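Local atomic coordinates of thioesterase (Pseudomonas aeruginosa, PDB entry 2O5U), a protein that is a hotdog-fold enzyme of the 4-hydroxybenzoyl-CoA thioesterase family that probably hydrolyses fatty acyl-CoA thioesters. Residues Pro6-Glu11 / Cys112-Phe117; Tyr38-Thr43 / Gln81-Gly86; Thr43-Tyr48 / Tyr99-Phe104; Gly60-Leu65 / Arg128-Pro133. One frame throughout, in Å; residues are numbered along the deposited sequence.

Contact 1: Pro6-Glu11 / Cys112-Phe117; sequences PRPLRE and CAAGRF
With CD anti to CA (chi2 172°) and a turn of 108° at chi3, the Arg7 side chain carries its guanidinium past the backbone of Cys112, while the extended backbone of Pro8 presents the pyrrolidine ring to Ala114. The contact lays the N-terminal arm of a hotdog fold over the face of the sheet that its central helix does not occupy. On strand 113-123, Ala113 points away from the arm and meets Tyr37 of helix 34-53, whereas the methyl of Ala114 faces the arm. The touch on Cys112 is slight: Arg7 NH1 lies 4.2 Å from Cys112 CA, at an oblique angle to the guanidinium plane. A firmer hold on the arginine comes just before the strand, where NE donates to the carbonyl oxygen of Ala111. Pro8 and Ala111 also share a backbone hydrogen bond, so the arm is tied by its main chain as well to the residue before Cys112. Tyr13 and Phe74 also touch the proline. Across the two segments themselves, the apolar join narrows to a single methyl against the CG-CD side of the ring: Ala114 CB sits 3.6 Å from Pro8 CG and 4.1 Å from Pro8 CD.

Contact 2: Tyr38-Thr43 / Gln81-Gly86; sequences YAFFDT and QRIEMG
Helix 38-43 passes over strand 83-86 with 9.2 Å between their axes and 60° between their directions, with Phe40 and Met85 the nearest pair along the backbones. From the strand, Ile83 and Met85 project to the helix; from the helix, Phe40 and Phe41 receive them. Ile83 CD1 stands over the middle of one face of the Phe40 ring, 4.3 Å from the centroid and only 9° off the normal, a well-centred CH-pi contact. Met85 approaches the same phenylalanine from another direction: its SD packs 3.6 Å from Phe40 CB and 5.2 Å from the Phe40 ring centroid, an oblique Met-aromatic contact. Bends at both chi2 and chi3 fold the methionine, so that its methyl turns to Phe41, with Met85 CE 3.6 Å from Phe41 CD1 in the plane of that ring, at its edge. The Phe41 CA-CB bond leads away from the strand, yet the ring itself swings back to meet the methyl. Leu103 and Ile19 of neighbouring strands close in on this cluster. The helix's polar groups serve other needs: Thr43 OG1 donates to Ala39 O at 2.8 Å and is also bonded to Trp23 N of the third subunit, while Asp42 OD1 pairs with Asn34 ND2 of the second. The side chains that touch are all buried and apolar, so helix and sheet cohere here through dispersion and weak sulfur- and CH-aromatic forces, without a hydrogen bond between the segments.

Contact 3: Thr43-Tyr48 / Tyr99-Phe104; sequences TAVNTY and YELALF
Val45 and Ala44 of helix 34-53 pack against Tyr99 and Leu101 of strand 96-105 in a buried helix-on-sheet contact close to the centre of the chain. Val45 spreads its two methyls over different partners. CG1, anti to the backbone N (chi1 168°), lies over one face of the Tyr99 ring, 3.6 Å from the centroid and 24° off the normal, displaced toward the phenol end; its approach to Tyr99 CZ, 3.3 Å, is tight. CG2 reaches Leu101 CD1 at 3.6 Å and also rests near Tyr99 CG, at 3.7 Å. This is the core of the hotdog fold, in which an antiparallel sheet wraps a long central helix, and Phe117 of strand 113-123 and Leu87 of strand 83-92 add to the apolar surroundings of Val45. The phenol is pinned at its far end by a hydrogen bond between OH and His119 ND1, which helps to hold the ring under the valine. Beside these residues on the helix, Thr43 O accepts bonds from both Thr47 N and Thr47 OG1, which reach it from opposite faces of its carbonyl plane. Leu101 divides its branches between neighbouring helix residues: while CD1 takes the valine, CD2 meets Ala44 CB at 3.5 Å.

Contact 4: Gly60-Leu65 / Arg128-Pro133; sequences GEVIGL and RPVAIP
Val62, at the start of strand 62-73, fits its two methyls against Val130 and Pro133 of the loop that leads into helix 134-141, and this small apolar cluster is the close-packed part of the contact. The branches divide the work. Val62 CG2 meets Val130 CG2 tip to tip at 3.8 Å, and CG1, which stands anti to the backbone N (chi1 163°), reaches both Pro133 CG and Pro133 CD at 3.9 Å. The proline occupies the N-cap position of the helix, so the ring that abuts the strand also marks where the helix begins. Phe121 of strand 113-123 lies beside Val62 and shares a backbone hydrogen bond with Val130, tying the loop to the hotdog sheet. Away from this cluster the two segments part. Leu65 points to the loop, but its side chain stays 6.8 Å from it, and Pro129 turns away. Glu61 is modelled only to CB and Arg128 only to CG, consistent with mobile ends on the solvent side. All three residues that touch remain partly exposed. With methyls and ring carbons at ordinary van der Waals spacing, the segments cohere through apolar contact, while hydrogen bonds run from each to neighbouring parts of the chain, among them Ile63 to Val122.

Overall arrangement
All four contacts involve the same antiparallel sheet. Contacts 2 and 3 lie about 6 Å apart between centres, share Thr43, and take successive parts of helix 34-53 onto neighbouring strands 83-92 and 96-105. Contact 1, centred about 12 and 11 Å from them, brings the N-terminal arm to the other side of strand 113-123; its segments bracket both in sequence, and a salt bridge from Arg10 NH1 to Glu84 OE2 (2.7 Å) links the arm to contact 2. Contact 4 stands apart, its centre about 27 Å from that of contact 1, across the chain's centre; its segments alternate with those of the other three. Contacts 2 and 3 also touch the third subunit, so the helix that packs on the sheet also takes part in subunit interfaces.

Contact 1: Pro6-Glu11 / Cys112-Phe117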
loop_
_atom_site.group_PDB
_atom_site.type_symbol
_atom_site.label_atom_id
_atom_site.label_comp_id
_atom_site.label_asym_id
_atom_site.label_seq_id
_atom_site.Cartn_x
_atom_site.Cartn_y
_atom_site.Cartn_z
ATOM N N PRO A 6 3.131 19.261 21.735
ATOM C CA PRO A 6 4.571 19.398 22.035
ATOM C C PRO A 6 5.388 18.372 21.264
ATOM O O PRO A 6 5.048 17.179 21.289
ATOM C CB PRO A 6 4.675 19.183 23.551
ATOM C CG PRO A 6 3.265 18.969 24.078
ATOM C CD PRO A 6 2.286 18.992 22.919
ATOM N N ARG A 7 6.388 18.824 20.501
ATOM C CA ARG A 7 7.172 17.888 19.697
ATOM C C ARG A 7 8.132 17.074 20.556
ATOM O O ARG A 7 8.945 17.646 21.249
ATOM C CB ARG A 7 7.962 18.619 18.606
ATOM C CG ARG A 7 7.266 18.648 17.317
ATOM C CD ARG A 7 7.982 19.549 16.312
ATOM N NE ARG A 7 8.651 18.785 15.275
ATOM C CZ ARG A 7 9.201 19.379 14.222
ATOM N NH1 ARG A 7 9.775 18.686 13.240
ATOM N NH2 ARG A 7 9.134 20.713 14.155
ATOM N N PRO A 8 8.025 15.733 20.517
ATOM C CA PRO A 8 8.949 14.891 21.259
ATOM C C PRO A 8 10.336 14.912 20.630
ATOM O O PRO A 8 10.497 15.204 19.418
ATOM C CB PRO A 8 8.344 13.493 21.113
ATOM C CG PRO A 8 7.035 13.697 20.473
ATOM C CD PRO A 8 7.057 14.933 19.758
ATOM N N LEU A 9 11.323 14.635 21.461
ATOM C CA LEU A 9 12.729 14.606 21.071
ATOM C C LEU A 9 13.273 13.161 21.080
ATOM O O LEU A 9 12.756 12.304 21.796
ATOM C CB LEU A 9 13.552 15.458 22.053
ATOM C CG LEU A 9 13.080 16.902 22.300
ATOM C CD1 LEU A 9 13.604 17.413 23.619
ATOM C CD2 LEU A 9 13.499 17.758 21.164
ATOM N N ARG A 10 14.332 12.940 20.298
ATOM C CA ARG A 10 14.989 11.636 20.130
ATOM C C ARG A 10 15.303 10.932 21.432
ATOM O O ARG A 10 15.146 9.713 21.528
ATOM C CB ARG A 10 16.338 11.846 19.466
ATOM C CG ARG A 10 16.379 11.842 18.021
ATOM C CD ARG A 10 17.838 11.838 17.683
ATOM N NE ARG A 10 18.277 10.457 17.544
ATOM C CZ ARG A 10 18.111 9.758 16.429
ATOM N NH1 ARG A 10 17.532 10.340 15.375
ATOM N NH2 ARG A 10 18.545 8.503 16.365
ATOM N N GLU A 11 15.772 11.697 22.420
ATOM C CA GLU A 11 16.235 11.110 23.693
ATOM C C GLU A 11 15.093 10.549 24.525
ATOM O O GLU A 11 15.328 9.767 25.402
ATOM C CB GLU A 11 17.116 12.074 24.508
ATOM C CG GLU A 11 16.537 13.425 24.696
ATOM C CD GLU A 11 17.080 14.494 23.721
ATOM O OE1 GLU A 11 17.322 14.253 22.528
ATOM O OE2 GLU A 11 17.257 15.633 24.195
ATOM N N CYS A 112 9.424 14.427 13.237
ATOM C CA CYS A 112 8.496 14.786 12.158
ATOM C C CYS A 112 7.027 14.338 12.507
ATOM O O CYS A 112 6.050 15.011 12.137
ATOM C CB CYS A 112 8.949 14.108 10.863
ATOM S SG CYS A 112 10.705 14.380 10.625
ATOM N N ALA A 113 6.903 13.234 13.244
ATOM C CA ALA A 113 5.597 12.746 13.670
ATOM C C ALA A 113 5.771 11.916 14.924
ATOM O O ALA A 113 6.859 11.399 15.146
ATOM C CB ALA A 113 4.942 11.835 12.529
ATOM N N ALA A 114 4.701 11.744 15.682
ATOM C CA ALA A 114 4.716 10.890 16.874
ATOM C C ALA A 114 3.307 10.382 17.150
ATOM O O ALA A 114 2.312 11.125 16.988
ATOM C CB ALA A 114 5.216 11.655 18.112
ATOM N N GLY A 115 3.240 9.139 17.644
ATOM C CA GLY A 115 1.993 8.506 17.910
ATOM C C GLY A 115 2.156 7.313 18.812
ATOM O O GLY A 115 3.225 7.088 19.442
ATOM N N ARG A 116 1.085 6.547 18.900
ATOM C CA ARG A 116 1.079 5.420 19.854
ATOM C C ARG A 116 0.231 4.320 19.304
ATOM O O ARG A 116 -0.584 4.553 18.426
ATOM C CB ARG A 116 0.549 5.842 21.245
ATOM C CG ARG A 116 -0.777 6.560 21.276
ATOM C CD ARG A 116 -0.979 7.233 22.657
ATOM N N PHE A 117 0.417 3.114 19.810
ATOM C CA PHE A 117 -0.590 2.111 19.590
ATOM C C PHE A 117 -0.532 1.042 20.657
ATOM O O PHE A 117 0.494 0.907 21.319
ATOM C CB PHE A 117 -0.554 1.550 18.146
ATOM C CG PHE A 117 0.472 0.489 17.876
ATOM C CD1 PHE A 117 0.164 -0.879 18.099
ATOM C CD2 PHE A 117 1.732 0.828 17.351
ATOM C CE1 PHE A 117 1.097 -1.910 17.788
ATOM C CE2 PHE A 117 2.667 -0.164 17.041
ATOM C CZ PHE A 117 2.349 -1.567 17.265
#

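Contact 2: Tyr38-Thr43 / Gln81-Gly86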
loop_
_atom_site.group_PDB
_atom_site.type_symbol
_atom_site.label_atom_id
_atom_site.label_comp_id
_atom_site.label_asym_id
_atom_site.label_seq_id
_atom_site.Cartn_x
_atom_site.Cartn_y
_atom_site.Cartn_z
ATOM N N TYR A 38 1.660 4.818 10.032
ATOM C CA TYR A 38 1.202 3.674 10.819
ATOM C C TYR A 38 1.832 2.366 10.393
ATOM O O TYR A 38 2.039 1.465 11.216
ATOM C CB TYR A 38 -0.325 3.579 10.758
ATOM C CG TYR A 38 -1.038 4.685 11.485
ATOM C CD1 TYR A 38 -1.690 5.700 10.787
ATOM C CD2 TYR A 38 -1.066 4.714 12.879
ATOM C CE1 TYR A 38 -2.334 6.727 11.471
ATOM C CE2 TYR A 38 -1.700 5.733 13.577
ATOM C CZ TYR A 38 -2.360 6.716 12.873
ATOM O OH TYR A 38 -3.009 7.708 13.588
ATOM N N ALA A 39 2.110 2.240 9.099
ATOM C CA ALA A 39 2.906 1.130 8.568
ATOM C C ALA A 39 4.342 1.133 9.113
ATOM O O ALA A 39 4.865 0.063 9.462
ATOM C CB ALA A 39 2.885 1.101 7.042
ATOM N N PHE A 40 4.948 2.318 9.236
ATOM C CA PHE A 40 6.249 2.448 9.957
ATOM C C PHE A 40 6.107 2.013 11.443
ATOM O O PHE A 40 6.998 1.327 11.952
ATOM C CB PHE A 40 6.795 3.884 9.916
ATOM C CG PHE A 40 7.060 4.401 8.524
ATOM C CD1 PHE A 40 7.468 3.534 7.506
ATOM C CD2 PHE A 40 6.986 5.755 8.250
ATOM C CE1 PHE A 40 7.761 4.031 6.222
ATOM C CE2 PHE A 40 7.260 6.257 6.918
ATOM C CZ PHE A 40 7.644 5.397 5.950
ATOM N N PHE A 41 5.031 2.418 12.132
ATOM C CA PHE A 41 4.850 2.023 13.562
ATOM C C PHE A 41 4.789 0.448 13.661
ATOM O O PHE A 41 5.431 -0.179 14.512
ATOM C CB PHE A 41 3.516 2.519 14.075
ATOM C CG PHE A 41 3.405 4.031 14.312
ATOM C CD1 PHE A 41 4.437 4.919 14.023
ATOM C CD2 PHE A 41 2.235 4.531 14.899
ATOM C CE1 PHE A 41 4.292 6.305 14.279
ATOM C CE2 PHE A 41 2.087 5.906 15.176
ATOM C CZ PHE A 41 3.109 6.793 14.857
ATOM N N ASP A 42 3.992 -0.157 12.797
ATOM C CA ASP A 42 3.778 -1.605 12.760
ATOM C C ASP A 42 5.066 -2.349 12.488
ATOM O O ASP A 42 5.348 -3.425 13.106
ATOM C CB ASP A 42 2.808 -1.985 11.601
ATOM C CG ASP A 42 1.369 -2.037 12.026
ATOM O OD1 ASP A 42 1.032 -1.377 13.042
ATOM O OD2 ASP A 42 0.586 -2.749 11.358
ATOM N N THR A 43 5.821 -1.815 11.526
ATOM C CA THR A 43 7.123 -2.352 11.157
ATOM C C THR A 43 8.143 -2.274 12.269
ATOM O O THR A 43 8.782 -3.265 12.572
ATOM C CB THR A 43 7.645 -1.684 9.839
ATOM O OG1 THR A 43 6.666 -1.972 8.852
ATOM C CG2 THR A 43 9.029 -2.247 9.426
ATOM N N GLN A 81 13.967 10.443 1.216
ATOM C CA GLN A 81 14.616 10.692 2.499
ATOM C C GLN A 81 14.772 9.407 3.336
ATOM O O GLN A 81 13.889 8.494 3.359
ATOM C CB GLN A 81 13.873 11.793 3.261
ATOM C CG GLN A 81 14.099 13.155 2.577
ATOM C CD GLN A 81 13.373 14.270 3.277
ATOM O OE1 GLN A 81 12.172 14.199 3.466
ATOM N NE2 GLN A 81 14.106 15.282 3.718
ATOM N N ARG A 82 15.898 9.327 4.046
ATOM C CA ARG A 82 16.094 8.218 4.976
ATOM C C ARG A 82 15.512 8.604 6.354
ATOM O O ARG A 82 15.793 9.666 6.884
ATOM C CB ARG A 82 17.596 7.843 5.075
ATOM C CG ARG A 82 18.308 7.602 3.712
ATOM C CD ARG A 82 19.819 7.508 3.931
ATOM N NE ARG A 82 20.546 7.481 2.660
ATOM N N ILE A 83 14.697 7.721 6.905
ATOM C CA ILE A 83 13.986 7.989 8.131
ATOM C C ILE A 83 14.401 6.947 9.175
ATOM O O ILE A 83 15.053 5.950 8.844
ATOM C CB ILE A 83 12.422 8.082 7.921
ATOM C CG1 ILE A 83 11.770 6.727 7.531
ATOM C CG2 ILE A 83 12.036 9.222 6.872
ATOM C CD1 ILE A 83 11.249 5.884 8.769
ATOM N N GLU A 84 14.040 7.204 10.412
ATOM C CA GLU A 84 14.220 6.226 11.455
ATOM C C GLU A 84 13.139 6.398 12.487
ATOM O O GLU A 84 12.695 7.528 12.751
ATOM C CB GLU A 84 15.645 6.283 12.047
ATOM C CG GLU A 84 15.847 7.193 13.174
ATOM C CD GLU A 84 17.306 7.241 13.609
ATOM O OE1 GLU A 84 17.868 6.182 13.994
ATOM O OE2 GLU A 84 17.879 8.351 13.577
ATOM N N MET A 85 12.726 5.270 13.072
ATOM C CA MET A 85 11.653 5.245 14.046
ATOM C C MET A 85 12.259 5.047 15.388
ATOM O O MET A 85 13.071 4.122 15.531
ATOM C CB MET A 85 10.706 4.066 13.790
ATOM C CG MET A 85 10.026 4.068 12.419
ATOM S SD MET A 85 9.132 5.606 12.075
ATOM C CE MET A 85 7.890 5.637 13.343
ATOM N N GLY A 86 11.912 5.934 16.332
ATOM C CA GLY A 86 12.146 5.715 17.778
ATOM C C GLY A 86 10.980 4.995 18.423
ATOM O O GLY A 86 9.795 5.234 18.106
#

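Contact 3: Thr43-Tyr48 / Tyr99-Phe104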
loop_
_atom_site.group_PDB
_atom_site.type_symbol
_atom_site.label_atom_id
_atom_site.label_comp_id
_atom_site.label_asym_id
_atom_site.label_seq_id
_atom_site.Cartn_x
_atom_site.Cartn_y
_atom_site.Cartn_z
ATOM N N THR A 43 5.821 -1.815 11.526
ATOM C CA THR A 43 7.123 -2.352 11.157
ATOM C C THR A 43 8.143 -2.274 12.269
ATOM O O THR A 43 8.782 -3.265 12.572
ATOM C CB THR A 43 7.645 -1.684 9.839
ATOM O OG1 THR A 43 6.666 -1.972 8.852
ATOM C CG2 THR A 43 9.029 -2.247 9.426
ATOM N N ALA A 44 8.291 -1.094 12.864
ATOM C CA ALA A 44 9.285 -0.852 13.913
ATOM C C ALA A 44 9.006 -1.792 15.094
ATOM O O ALA A 44 9.940 -2.408 15.651
ATOM C CB ALA A 44 9.176 0.617 14.391
ATOM N N VAL A 45 7.745 -1.865 15.496
ATOM C CA VAL A 45 7.372 -2.683 16.675
ATOM C C VAL A 45 7.584 -4.167 16.366
ATOM O O VAL A 45 8.239 -4.890 17.108
ATOM C CB VAL A 45 5.925 -2.398 17.162
ATOM C CG1 VAL A 45 5.455 -3.471 18.185
ATOM C CG2 VAL A 45 5.830 -1.046 17.842
ATOM N N ASN A 46 7.053 -4.628 15.246
ATOM C CA ASN A 46 7.177 -6.097 14.992
ATOM C C ASN A 46 8.573 -6.602 14.660
ATOM O O ASN A 46 8.946 -7.740 15.008
ATOM C CB ASN A 46 6.120 -6.507 13.981
ATOM C CG ASN A 46 4.766 -6.523 14.594
ATOM O OD1 ASN A 46 4.469 -7.392 15.424
ATOM N ND2 ASN A 46 3.909 -5.602 14.180
ATOM N N THR A 47 9.357 -5.745 14.017
ATOM C CA THR A 47 10.779 -6.031 13.784
ATOM C C THR A 47 11.488 -6.349 15.116
ATOM O O THR A 47 12.137 -7.403 15.255
ATOM C CB THR A 47 11.454 -4.863 13.002
ATOM O OG1 THR A 47 10.775 -4.689 11.744
ATOM C CG2 THR A 47 12.958 -5.155 12.742
ATOM N N TYR A 48 11.296 -5.459 16.090
ATOM C CA TYR A 48 11.789 -5.647 17.448
ATOM C C TYR A 48 11.289 -6.952 18.131
ATOM O O TYR A 48 12.118 -7.743 18.615
ATOM C CB TYR A 48 11.449 -4.448 18.304
ATOM C CG TYR A 48 12.096 -4.531 19.659
ATOM C CD1 TYR A 48 13.430 -4.148 19.845
ATOM C CD2 TYR A 48 11.358 -4.991 20.760
ATOM C CE1 TYR A 48 14.025 -4.238 21.109
ATOM C CE2 TYR A 48 11.923 -5.094 22.007
ATOM C CZ TYR A 48 13.255 -4.709 22.185
ATOM O OH TYR A 48 13.769 -4.843 23.469
ATOM N N TYR A 99 2.791 1.123 23.045
ATOM C CA TYR A 99 4.024 1.670 22.460
ATOM C C TYR A 99 3.890 3.182 22.207
ATOM O O TYR A 99 2.800 3.674 21.862
ATOM C CB TYR A 99 4.328 0.987 21.131
ATOM C CG TYR A 99 4.208 -0.515 21.123
ATOM C CD1 TYR A 99 3.038 -1.165 20.706
ATOM C CD2 TYR A 99 5.246 -1.290 21.586
ATOM C CE1 TYR A 99 2.976 -2.602 20.711
ATOM C CE2 TYR A 99 5.191 -2.660 21.607
ATOM C CZ TYR A 99 4.066 -3.306 21.172
ATOM O OH TYR A 99 4.050 -4.669 21.185
ATOM N N GLU A 100 4.978 3.913 22.456
ATOM C CA GLU A 100 5.186 5.256 21.862
ATOM C C GLU A 100 6.227 5.209 20.738
ATOM O O GLU A 100 7.291 4.688 20.939
ATOM C CB GLU A 100 5.699 6.178 22.926
ATOM C CG GLU A 100 4.773 6.368 24.112
ATOM C CD GLU A 100 3.636 7.354 23.826
ATOM O OE1 GLU A 100 3.697 8.170 22.852
ATOM O OE2 GLU A 100 2.703 7.330 24.612
ATOM N N LEU A 101 5.934 5.823 19.586
ATOM C CA LEU A 101 6.835 5.839 18.450
ATOM C C LEU A 101 6.935 7.273 17.893
ATOM O O LEU A 101 6.003 8.062 18.043
ATOM C CB LEU A 101 6.296 4.929 17.339
ATOM C CG LEU A 101 6.666 3.431 17.514
ATOM C CD1 LEU A 101 5.483 2.567 17.540
ATOM C CD2 LEU A 101 7.653 2.959 16.567
ATOM N N ALA A 102 8.059 7.583 17.275
ATOM C CA ALA A 102 8.216 8.851 16.569
ATOM C C ALA A 102 9.089 8.573 15.333
ATOM O O ALA A 102 9.962 7.693 15.360
ATOM C CB ALA A 102 8.813 9.945 17.508
ATOM N N LEU A 103 8.837 9.297 14.239
ATOM C CA LEU A 103 9.651 9.250 13.056
ATOM C C LEU A 103 10.578 10.460 13.113
ATOM O O LEU A 103 10.129 11.575 13.426
ATOM C CB LEU A 103 8.810 9.310 11.774
ATOM C CG LEU A 103 9.568 9.284 10.430
ATOM C CD1 LEU A 103 8.744 8.594 9.336
ATOM C CD2 LEU A 103 10.030 10.666 9.982
ATOM N N PHE A 104 11.825 10.222 12.751
ATOM C CA PHE A 104 12.889 11.220 12.641
ATOM C C PHE A 104 13.574 11.140 11.299
ATOM O O PHE A 104 13.773 10.052 10.771
ATOM C CB PHE A 104 13.977 10.967 13.708
ATOM C CG PHE A 104 13.450 10.980 15.131
ATOM C CD1 PHE A 104 13.037 9.800 15.749
ATOM C CD2 PHE A 104 13.361 12.199 15.837
ATOM C CE1 PHE A 104 12.532 9.839 17.092
ATOM C CE2 PHE A 104 12.829 12.250 17.153
ATOM C CZ PHE A 104 12.414 11.070 17.770
#

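Contact 4: Gly60-Leu65 / Arg128-Pro133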
loop_
_atom_site.group_PDB
_atom_site.type_symbol
_atom_site.label_atom_id
_atom_site.label_comp_id
_atom_site.label_asym_id
_atom_site.label_seq_id
_atom_site.Cartn_x
_atom_site.Cartn_y
_atom_site.Cartn_z
ATOM N N GLY A 60 3.435 -19.166 15.355
ATOM C CA GLY A 60 3.284 -18.893 16.793
ATOM C C GLY A 60 1.836 -19.015 17.218
ATOM O O GLY A 60 0.934 -18.645 16.490
ATOM N N GLU A 61 1.617 -19.554 18.404
ATOM C CA GLU A 61 0.274 -19.701 18.974
ATOM C C GLU A 61 -0.359 -18.395 19.519
ATOM O O GLU A 61 -1.540 -18.351 19.887
ATOM C CB GLU A 61 0.364 -20.732 20.107
ATOM N N VAL A 62 0.428 -17.333 19.602
ATOM C CA VAL A 62 -0.029 -16.112 20.271
ATOM C C VAL A 62 0.206 -14.987 19.267
ATOM O O VAL A 62 1.219 -14.978 18.611
ATOM C CB VAL A 62 0.723 -15.847 21.609
ATOM C CG1 VAL A 62 0.540 -14.382 22.081
ATOM C CG2 VAL A 62 0.305 -16.869 22.700
ATOM N N ILE A 63 -0.763 -14.105 19.107
ATOM C CA ILE A 63 -0.637 -12.968 18.169
ATOM C C ILE A 63 -1.024 -11.609 18.802
ATOM O O ILE A 63 -1.839 -11.571 19.739
ATOM C CB ILE A 63 -1.492 -13.210 16.902
ATOM C CG1 ILE A 63 -2.986 -13.158 17.222
ATOM C CG2 ILE A 63 -1.117 -14.507 16.204
ATOM C CD1 ILE A 63 -3.822 -12.820 16.012
ATOM N N GLY A 64 -0.460 -10.494 18.302
ATOM C CA GLY A 64 -0.791 -9.155 18.798
ATOM C C GLY A 64 -1.958 -8.577 18.000
ATOM O O GLY A 64 -1.929 -8.636 16.774
ATOM N N LEU A 65 -3.020 -8.124 18.666
ATOM C CA LEU A 65 -4.097 -7.448 17.930
ATOM C C LEU A 65 -3.919 -5.976 18.235
ATOM O O LEU A 65 -3.760 -5.594 19.397
ATOM C CB LEU A 65 -5.483 -7.869 18.407
ATOM C CG LEU A 65 -6.019 -9.292 18.427
ATOM C CD1 LEU A 65 -7.464 -9.240 18.946
ATOM C CD2 LEU A 65 -5.949 -9.897 17.030
ATOM N N ARG A 128 -8.982 -15.281 22.211
ATOM C CA ARG A 128 -9.086 -15.078 23.630
ATOM C C ARG A 128 -7.765 -14.514 24.106
ATOM O O ARG A 128 -6.711 -15.097 23.836
ATOM C CB ARG A 128 -9.387 -16.389 24.351
ATOM C CG ARG A 128 -10.786 -16.909 24.037
ATOM N N PRO A 129 -7.812 -13.357 24.789
ATOM C CA PRO A 129 -6.600 -12.776 25.370
ATOM C C PRO A 129 -5.865 -13.769 26.250
ATOM O O PRO A 129 -6.466 -14.512 26.998
ATOM C CB PRO A 129 -7.121 -11.571 26.166
ATOM C CG PRO A 129 -8.397 -11.154 25.378
ATOM C CD PRO A 129 -9.003 -12.509 25.018
ATOM N N VAL A 130 -4.556 -13.778 26.115
ATOM C CA VAL A 130 -3.669 -14.612 26.910
ATOM C C VAL A 130 -2.640 -13.647 27.437
ATOM O O VAL A 130 -2.594 -12.503 26.969
ATOM C CB VAL A 130 -2.972 -15.687 26.064
ATOM C CG1 VAL A 130 -3.947 -16.802 25.786
ATOM C CG2 VAL A 130 -2.400 -15.084 24.777
ATOM N N ALA A 131 -1.785 -14.082 28.347
ATOM C CA ALA A 131 -0.744 -13.146 28.783
ATOM C C ALA A 131 0.380 -13.092 27.752
ATOM O O ALA A 131 0.673 -14.088 27.027
ATOM C CB ALA A 131 -0.230 -13.459 30.143
ATOM N N ILE A 132 0.989 -11.914 27.665
ATOM C CA ILE A 132 2.149 -11.734 26.830
ATOM C C ILE A 132 3.205 -12.787 27.250
ATOM O O ILE A 132 3.566 -12.887 28.441
ATOM C CB ILE A 132 2.714 -10.288 27.015
ATOM C CG1 ILE A 132 1.695 -9.238 26.523
ATOM C CG2 ILE A 132 4.079 -10.167 26.374
ATOM C CD1 ILE A 132 2.058 -7.738 27.021
ATOM N N PRO A 133 3.674 -13.584 26.288
ATOM C CA PRO A 133 4.684 -14.611 26.533
ATOM C C PRO A 133 5.961 -14.062 27.180
ATOM O O PRO A 133 6.373 -12.929 26.838
ATOM C CB PRO A 133 4.986 -15.131 25.128
ATOM C CG PRO A 133 3.634 -14.993 24.373
ATOM C CD PRO A 133 3.155 -13.631 24.904
#